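Local structure of mutual gliding-motility protein MglA (Myxococcus xanthus DK 1622, 6H17) at residues Y136-N141 against A157-N162; D58-S63 against F74-V79. The protein acts as an intracellular GTP-dependent switch that coordinates social and adventurous motility and controls the direction and speed of gliding. All blocks are in the same frame, centred on the assembly; numbering follows the deposited sequence.

Contact 1 (Y136-N141 against A157-N162); sequences YVIQYN and ALNHRN. With GSP (5'-guanosine-diphosphate-monothiophosphate), chain C.
The beta-alpha-beta unit formed by strand 136-141, helix 151-158 and strand 165-167 shows how a helix end settles on a sheet, as Ile138 and Tyr140 meet Leu158 and Asn159. CD1 of Ile138 comes within 3.8 Å of CB of Leu158, the two side chains crossing at about a right angle, while the Ile138 and Asn159 side chains slide past each other in opposite directions, CG2 of Ile138 4.0 Å from ND2 of Asn159. Tyr140 reaches Asn159 with its hydroxyl, OH lying 3.3 Å from CB of Asn159; ring and amide planes are 63° apart. The same OH and ND2 of Asn159 both bond to OE1 of Glu165, and ND2 also to the carbonyl of Ile163. A water bridges the helix end to the strand, donating to Leu158 O at 2.7 Å and lying 2.8 Å from Tyr136 OH, in the plane of that ring. Further out, NH1 of Arg161 approaches the ring edge of Tyr136.

At the far end of the strand Asn141, the first residue of what is probably the NKxD guanine-recognition motif, meets the base. With CG turned anti to the backbone nitrogen (chi1 -167°), Asn141 sends ND2 to N7 of the guanine, 3.0 Å away with an angle of 143° at the hydrogen. Ala170 N and Cys23 O bond to the same amide, and a leucine in its place would probably leave N7, Cys23 O and Ala170 N without these partners. Strand and helix end thus touch through apolar packing, while their polar groups turn to a water, to Ile163 O and to Glu165 of the third element.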
loop_
_atom_site.group_PDB
_atom_site.type_symbol
_atom_site.label_atom_id
_atom_site.label_comp_id
_atom_site.label_asym_id
_atom_site.label_seq_id
_atom_site.Cartn_x
_atom_site.Cartn_y
_atom_site.Cartn_z
ATOM N N TYR A 136 -2.264 -8.672 2.084
ATOM C CA TYR A 136 -1.812 -7.663 3.039
ATOM C C TYR A 136 -0.367 -7.930 3.413
ATOM O O TYR A 136 -0.013 -9.042 3.806
ATOM C CB TYR A 136 -2.725 -7.702 4.274
ATOM C CG TYR A 136 -2.226 -6.920 5.464
ATOM C CD1 TYR A 136 -1.707 -5.656 5.309
ATOM C CD2 TYR A 136 -2.280 -7.452 6.748
ATOM C CE1 TYR A 136 -1.224 -4.936 6.382
ATOM C CE2 TYR A 136 -1.809 -6.731 7.844
ATOM C CZ TYR A 136 -1.280 -5.474 7.638
ATOM O OH TYR A 136 -0.789 -4.710 8.681
ATOM N N VAL A 137 0.463 -6.903 3.291
ATOM C CA VAL A 137 1.881 -6.948 3.634
ATOM C C VAL A 137 2.182 -5.733 4.484
ATOM O O VAL A 137 1.613 -4.657 4.263
ATOM C CB VAL A 137 2.754 -6.953 2.367
ATOM C CG1 VAL A 137 4.243 -6.855 2.691
ATOM C CG2 VAL A 137 2.444 -8.198 1.516
ATOM N N ILE A 138 3.065 -5.892 5.451
ATOM C CA ILE A 138 3.487 -4.790 6.312
ATOM C C ILE A 138 4.949 -4.447 6.046
ATOM O O ILE A 138 5.798 -5.338 5.880
ATOM C CB ILE A 138 3.222 -5.075 7.807
ATOM C CG1 ILE A 138 3.456 -3.790 8.628
ATOM C CG2 ILE A 138 4.047 -6.222 8.330
ATOM C CD1 ILE A 138 2.741 -3.806 9.995
ATOM N N GLN A 139 5.238 -3.156 6.016
ATOM C CA GLN A 139 6.578 -2.633 5.809
ATOM C C GLN A 139 7.012 -1.839 7.025
ATOM O O GLN A 139 6.296 -0.933 7.467
ATOM C CB GLN A 139 6.583 -1.736 4.576
ATOM C CG GLN A 139 7.961 -1.207 4.220
ATOM C CD GLN A 139 7.926 -0.226 3.085
ATOM O OE1 GLN A 139 7.836 0.982 3.297
ATOM N NE2 GLN A 139 7.995 -0.739 1.852
ATOM N N TYR A 140 8.180 -2.161 7.560
ATOM C CA TYR A 140 8.775 -1.405 8.658
ATOM C C TYR A 140 9.759 -0.428 8.031
ATOM O O TYR A 140 10.913 -0.768 7.775
ATOM C CB TYR A 140 9.455 -2.324 9.662
ATOM C CG TYR A 140 8.592 -3.464 10.173
ATOM C CD1 TYR A 140 7.240 -3.286 10.472
ATOM C CD2 TYR A 140 9.128 -4.733 10.339
ATOM C CE1 TYR A 140 6.463 -4.351 10.946
ATOM C CE2 TYR A 140 8.362 -5.786 10.800
ATOM C CZ TYR A 140 7.030 -5.578 11.096
ATOM O OH TYR A 140 6.235 -6.620 11.554
ATOM N N ASN A 141 9.287 0.784 7.766
ATOM C CA ASN A 141 10.066 1.780 7.040
ATOM C C ASN A 141 10.899 2.615 8.003
ATOM O O ASN A 141 10.724 2.591 9.225
ATOM C CB ASN A 141 9.128 2.645 6.188
ATOM C CG ASN A 141 9.856 3.489 5.186
ATOM O OD1 ASN A 141 10.859 3.058 4.601
ATOM N ND2 ASN A 141 9.383 4.709 4.983
ATOM N N ALA A 157 4.606 -5.557 18.053
ATOM C CA ALA A 157 3.616 -4.506 18.212
ATOM C C ALA A 157 2.575 -4.495 17.099
ATOM O O ALA A 157 1.422 -4.144 17.346
ATOM C CB ALA A 157 4.310 -3.148 18.241
ATOM N N LEU A 158 2.962 -4.830 15.857
ATOM C CA LEU A 158 2.138 -4.536 14.693
ATOM C C LEU A 158 1.820 -5.733 13.811
ATOM O O LEU A 158 1.039 -5.569 12.867
ATOM C CB LEU A 158 2.815 -3.472 13.809
ATOM C CG LEU A 158 3.068 -2.125 14.475
ATOM C CD1 LEU A 158 3.983 -1.269 13.600
ATOM C CD2 LEU A 158 1.787 -1.378 14.794
ATOM N N ASN A 159 2.411 -6.900 14.044
ATOM C CA ASN A 159 2.234 -8.040 13.146
ATOM C C ASN A 159 1.918 -9.296 13.943
ATOM O O ASN A 159 2.657 -10.273 13.937
ATOM C CB ASN A 159 3.458 -8.264 12.263
ATOM C CG ASN A 159 3.194 -9.244 11.143
ATOM O OD1 ASN A 159 2.055 -9.665 10.917
ATOM N ND2 ASN A 159 4.241 -9.611 10.431
ATOM N N HIS A 160 0.765 -9.280 14.605
ATOM C CA HIS A 160 0.399 -10.379 15.486
ATOM C C HIS A 160 0.080 -11.652 14.716
ATOM O O HIS A 160 0.216 -12.753 15.269
ATOM C CB HIS A 160 -0.803 -9.962 16.340
ATOM C CG HIS A 160 -0.525 -8.801 17.247
ATOM N ND1 HIS A 160 -1.522 -8.122 17.917
ATOM C CD2 HIS A 160 0.639 -8.202 17.596
ATOM C CE1 HIS A 160 -0.983 -7.155 18.638
ATOM N NE2 HIS A 160 0.326 -7.185 18.465
ATOM N N ARG A 161 -0.345 -11.535 13.460
ATOM C CA ARG A 161 -0.713 -12.684 12.647
ATOM C C ARG A 161 0.407 -13.171 11.734
ATOM O O ARG A 161 0.168 -14.049 10.897
ATOM C CB ARG A 161 -1.936 -12.360 11.789
ATOM C CG ARG A 161 -3.237 -12.156 12.546
ATOM C CD ARG A 161 -4.427 -12.135 11.582
ATOM N NE ARG A 161 -4.908 -10.788 11.264
ATOM C CZ ARG A 161 -4.346 -9.961 10.382
ATOM N NH1 ARG A 161 -3.252 -10.311 9.720
ATOM N NH2 ARG A 161 -4.876 -8.766 10.169
ATOM N N ASN A 162 1.606 -12.605 11.856
ATOM C CA ASN A 162 2.770 -13.022 11.071
ATOM C C ASN A 162 2.470 -13.084 9.577
ATOM O O ASN A 162 2.793 -14.044 8.873
ATOM C CB ASN A 162 3.364 -14.326 11.604
ATOM C CG ASN A 162 4.061 -14.134 12.941
ATOM O OD1 ASN A 162 5.134 -13.531 13.012
ATOM N ND2 ASN A 162 3.447 -14.631 14.006
HETATM P PG GSP C . 1.233 11.624 4.063
HETATM O O3B GSP C . 2.774 11.033 4.190
HETATM S S1G GSP C . 1.166 13.117 5.196
HETATM O O2G GSP C . 1.025 11.907 2.562
HETATM O O3G GSP C . 0.323 10.471 4.502
HETATM P PB GSP C . 3.549 9.905 3.392
HETATM O O1B GSP C . 3.389 8.594 4.065
HETATM O O2B GSP C . 3.204 9.948 1.952
HETATM P PA GSP C . 6.203 10.715 2.566
HETATM O O1A GSP C . 6.471 9.557 1.726
HETATM O O2A GSP C . 5.898 11.990 1.909
HETATM O O3A GSP C . 5.071 10.379 3.631
HETATM O "O5'" GSP C . 7.460 10.851 3.541
HETATM C "C5'" GSP C . 7.485 11.855 4.542
HETATM C "C4'" GSP C . 8.923 12.233 4.876
HETATM O "O4'" GSP C . 9.612 11.083 5.404
HETATM C "C3'" GSP C . 9.693 12.674 3.659
HETATM O "O3'" GSP C . 10.560 13.741 4.007
HETATM C "C2'" GSP C . 10.522 11.461 3.242
HETATM O "O2'" GSP C . 11.709 11.745 2.561
HETATM C "C1'" GSP C . 10.770 10.836 4.623
HETATM N N9 GSP C . 11.038 9.404 4.594
HETATM C C8 GSP C . 10.267 8.463 3.985
HETATM N N7 GSP C . 10.818 7.244 4.159
HETATM C C5 GSP C . 11.960 7.425 4.895
HETATM C C6 GSP C . 12.935 6.545 5.360
HETATM O O6 GSP C . 12.932 5.302 5.186
HETATM N N1 GSP C . 13.961 7.103 6.056
HETATM C C2 GSP C . 14.043 8.447 6.315
HETATM N N2 GSP C . 15.068 8.903 7.015
HETATM N N3 GSP C . 13.113 9.323 5.868
HETATM C C4 GSP C . 12.103 8.779 5.164
HETATM O O HOH W 1 -0.896 -6.121 11.070
#

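Contact 2 (D58-S63 against F74-V79); sequences DFLPLS and FHLYTV
Phe59 lies beside both His75 and Tyr77 on one face of the paired strands. Its edge is turned toward the face of Tyr77 in an offset edge-to-face pair, with CD1 of Phe59 3.4 Å from CZ of Tyr77 and the planes at 72°. Toward His75 the Phe59 ring lies more obliquely, CE1 of Phe59 being 3.7 Å from CB of His75. A chi1 of 174° sends the Phe59 ring away from its own backbone nitrogen and alongside both partners. CB of Pro61 packs on His75 CD2 and extends this face. On the reverse face Leu62 CD1 meets Leu76 CD2 at 3.7 Å, with Leu60 alongside.

These strands form the beta hairpin 52-62/71-78, which corresponds to the interswitch of Arf-family GTPases. Leu60 and Leu76 bond to each other in both directions, each N to the other's O at 2.9 Å, and Leu62 and Phe74 pair in the same two-way manner at 2.8 Å. Pro61, lacking an N-H, falls at a non-hydrogen-bonded position, where its CA lies 3.3 Å from Phe74 O in a CA-H...O contact.

At the nucleotide end Thr78 OG1 donates to Asp58 OD2 at 2.6 Å, arriving on the anti side and 34° out of the carboxylate plane. The same oxygen is hydrogen-bonded to Thr26 of the P-loop, and the Asp58 side chain stands about 4 Å from the magnesium ion at its nearest atoms. Outside these two strands, Lys14 of strand 10-18 makes a cation-pi contact with the cluster's Tyr77, and helix 176-193 covers Leu62, Phe74 and Leu76.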
loop_
_atom_site.group_PDB
_atom_site.type_symbol
_atom_site.label_atom_id
_atom_site.label_comp_id
_atom_site.label_asym_id
_atom_site.label_seq_id
_atom_site.Cartn_x
_atom_site.Cartn_y
_atom_site.Cartn_z
ATOM N N ASP A 58 -1.449 9.770 -4.159
ATOM C CA ASP A 58 -0.724 9.388 -5.359
ATOM C C ASP A 58 -1.414 8.246 -6.076
ATOM O O ASP A 58 -2.117 7.443 -5.470
ATOM C CB ASP A 58 0.684 8.906 -4.988
ATOM C CG ASP A 58 1.389 9.865 -4.093
ATOM O OD1 ASP A 58 1.790 10.944 -4.582
ATOM O OD2 ASP A 58 1.512 9.575 -2.871
ATOM N N PHE A 59 -1.159 8.178 -7.387
ATOM C CA PHE A 59 -1.647 7.135 -8.281
ATOM C C PHE A 59 -0.535 6.730 -9.236
ATOM O O PHE A 59 0.124 7.588 -9.835
ATOM C CB PHE A 59 -2.854 7.653 -9.087
ATOM C CG PHE A 59 -3.343 6.695 -10.157
ATOM C CD1 PHE A 59 -4.237 5.690 -9.842
ATOM C CD2 PHE A 59 -2.906 6.792 -11.475
ATOM C CE1 PHE A 59 -4.696 4.807 -10.829
ATOM C CE2 PHE A 59 -3.365 5.906 -12.461
ATOM C CZ PHE A 59 -4.252 4.927 -12.136
ATOM N N LEU A 60 -0.338 5.415 -9.382
ATOM C CA LEU A 60 0.708 4.904 -10.266
ATOM C C LEU A 60 0.275 3.570 -10.864
ATOM O O LEU A 60 0.107 2.588 -10.128
ATOM C CB LEU A 60 2.009 4.687 -9.495
ATOM C CG LEU A 60 3.142 3.956 -10.225
ATOM C CD1 LEU A 60 3.539 4.679 -11.497
ATOM C CD2 LEU A 60 4.352 3.840 -9.306
ATOM N N PRO A 61 0.071 3.495 -12.186
ATOM C CA PRO A 61 -0.256 2.208 -12.816
ATOM C C PRO A 61 0.983 1.451 -13.257
ATOM O O PRO A 61 1.952 2.036 -13.742
ATOM C CB PRO A 61 -1.098 2.628 -14.026
ATOM C CG PRO A 61 -0.681 3.994 -14.358
ATOM C CD PRO A 61 -0.035 4.620 -13.133
ATOM N N LEU A 62 0.946 0.126 -13.082
ATOM C CA LEU A 62 2.085 -0.723 -13.358
ATOM C C LEU A 62 1.645 -2.056 -13.937
ATOM O O LEU A 62 0.553 -2.551 -13.637
ATOM C CB LEU A 62 2.844 -1.096 -12.060
ATOM C CG LEU A 62 3.457 0.018 -11.243
ATOM C CD1 LEU A 62 3.999 -0.532 -9.928
ATOM C CD2 LEU A 62 4.580 0.690 -12.007
ATOM N N SER A 63 2.536 -2.653 -14.706
ATOM C CA SER A 63 2.416 -4.044 -15.121
ATOM C C SER A 63 3.320 -4.878 -14.227
ATOM O O SER A 63 4.523 -4.610 -14.124
ATOM C CB SER A 63 2.814 -4.221 -16.580
ATOM O OG SER A 63 1.979 -3.455 -17.432
ATOM N N PHE A 74 -1.920 -3.192 -12.394
ATOM C CA PHE A 74 -2.025 -2.812 -10.993
ATOM C C PHE A 74 -2.034 -1.298 -10.881
ATOM O O PHE A 74 -1.189 -0.618 -11.482
ATOM C CB PHE A 74 -0.853 -3.391 -10.207
ATOM C CG PHE A 74 -0.974 -4.860 -9.944
ATOM C CD1 PHE A 74 -1.379 -5.324 -8.704
ATOM C CD2 PHE A 74 -0.709 -5.779 -10.947
ATOM C CE1 PHE A 74 -1.510 -6.674 -8.466
ATOM C CE2 PHE A 74 -0.836 -7.137 -10.694
ATOM C CZ PHE A 74 -1.231 -7.573 -9.462
ATOM N N HIS A 75 -2.974 -0.772 -10.105
ATOM C CA HIS A 75 -3.089 0.660 -9.839
ATOM C C HIS A 75 -2.752 0.868 -8.375
ATOM O O HIS A 75 -3.495 0.430 -7.497
ATOM C CB HIS A 75 -4.484 1.153 -10.178
ATOM C CG HIS A 75 -4.803 1.037 -11.637
ATOM N ND1 HIS A 75 -6.084 1.119 -12.129
ATOM C CD2 HIS A 75 -3.996 0.865 -12.713
ATOM C CE1 HIS A 75 -6.057 0.986 -13.446
ATOM N NE2 HIS A 75 -4.805 0.839 -13.828
ATOM N N LEU A 76 -1.612 1.486 -8.129
ATOM C CA LEU A 76 -1.158 1.777 -6.780
ATOM C C LEU A 76 -1.645 3.149 -6.353
ATOM O O LEU A 76 -1.540 4.125 -7.112
ATOM C CB LEU A 76 0.362 1.779 -6.710
ATOM C CG LEU A 76 1.060 0.421 -6.671
ATOM C CD1 LEU A 76 0.585 -0.556 -7.690
ATOM C CD2 LEU A 76 2.594 0.613 -6.753
ATOM N N TYR A 77 -2.178 3.220 -5.125
ATOM C CA TYR A 77 -2.636 4.452 -4.512
ATOM C C TYR A 77 -1.969 4.614 -3.157
ATOM O O TYR A 77 -1.699 3.624 -2.471
ATOM C CB TYR A 77 -4.150 4.418 -4.246
ATOM C CG TYR A 77 -5.043 4.509 -5.476
ATOM C CD1 TYR A 77 -5.671 5.699 -5.781
ATOM C CD2 TYR A 77 -5.256 3.423 -6.311
ATOM C CE1 TYR A 77 -6.501 5.808 -6.882
ATOM C CE2 TYR A 77 -6.098 3.529 -7.439
ATOM C CZ TYR A 77 -6.698 4.728 -7.687
ATOM O OH TYR A 77 -7.513 4.871 -8.794
ATOM N N THR A 78 -1.731 5.853 -2.769
ATOM C CA THR A 78 -1.510 6.159 -1.359
ATOM C C THR A 78 -2.730 6.883 -0.817
ATOM O O THR A 78 -3.665 7.207 -1.556
ATOM C CB THR A 78 -0.260 7.015 -1.148
ATOM O OG1 THR A 78 -0.476 8.326 -1.682
ATOM C CG2 THR A 78 0.956 6.378 -1.772
ATOM N N VAL A 79 -2.719 7.114 0.493
ATOM C CA VAL A 79 -3.774 7.864 1.161
ATOM C C VAL A 79 -3.130 8.990 1.953
ATOM O O VAL A 79 -1.923 8.940 2.248
ATOM C CB VAL A 79 -4.607 6.975 2.114
ATOM C CG1 VAL A 79 -5.167 5.764 1.381
ATOM C CG2 VAL A 79 -3.806 6.551 3.331
#

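In the fold
From the N terminus, strand 10-18 and the P-loop precede both contacts. Contact 2 then closes the hairpin loop between strands 52-62 and 71-78, and the chain passes through helix 86-93, strand 98-104 and helix 110-125 before contact 1 closes the return from strand 136-141 through helix 151-158. The two loops follow in series, neither nesting nor crossing. Their centres are 21 Å apart, on opposite sides of the chain's centre, yet one sheet connects them: strand 71-78 pairs with 10-18, which pairs with 98-104, which pairs with 136-141. Both reach the nucleotide, 74-79 through Val79 and 136-141 at the guanine base.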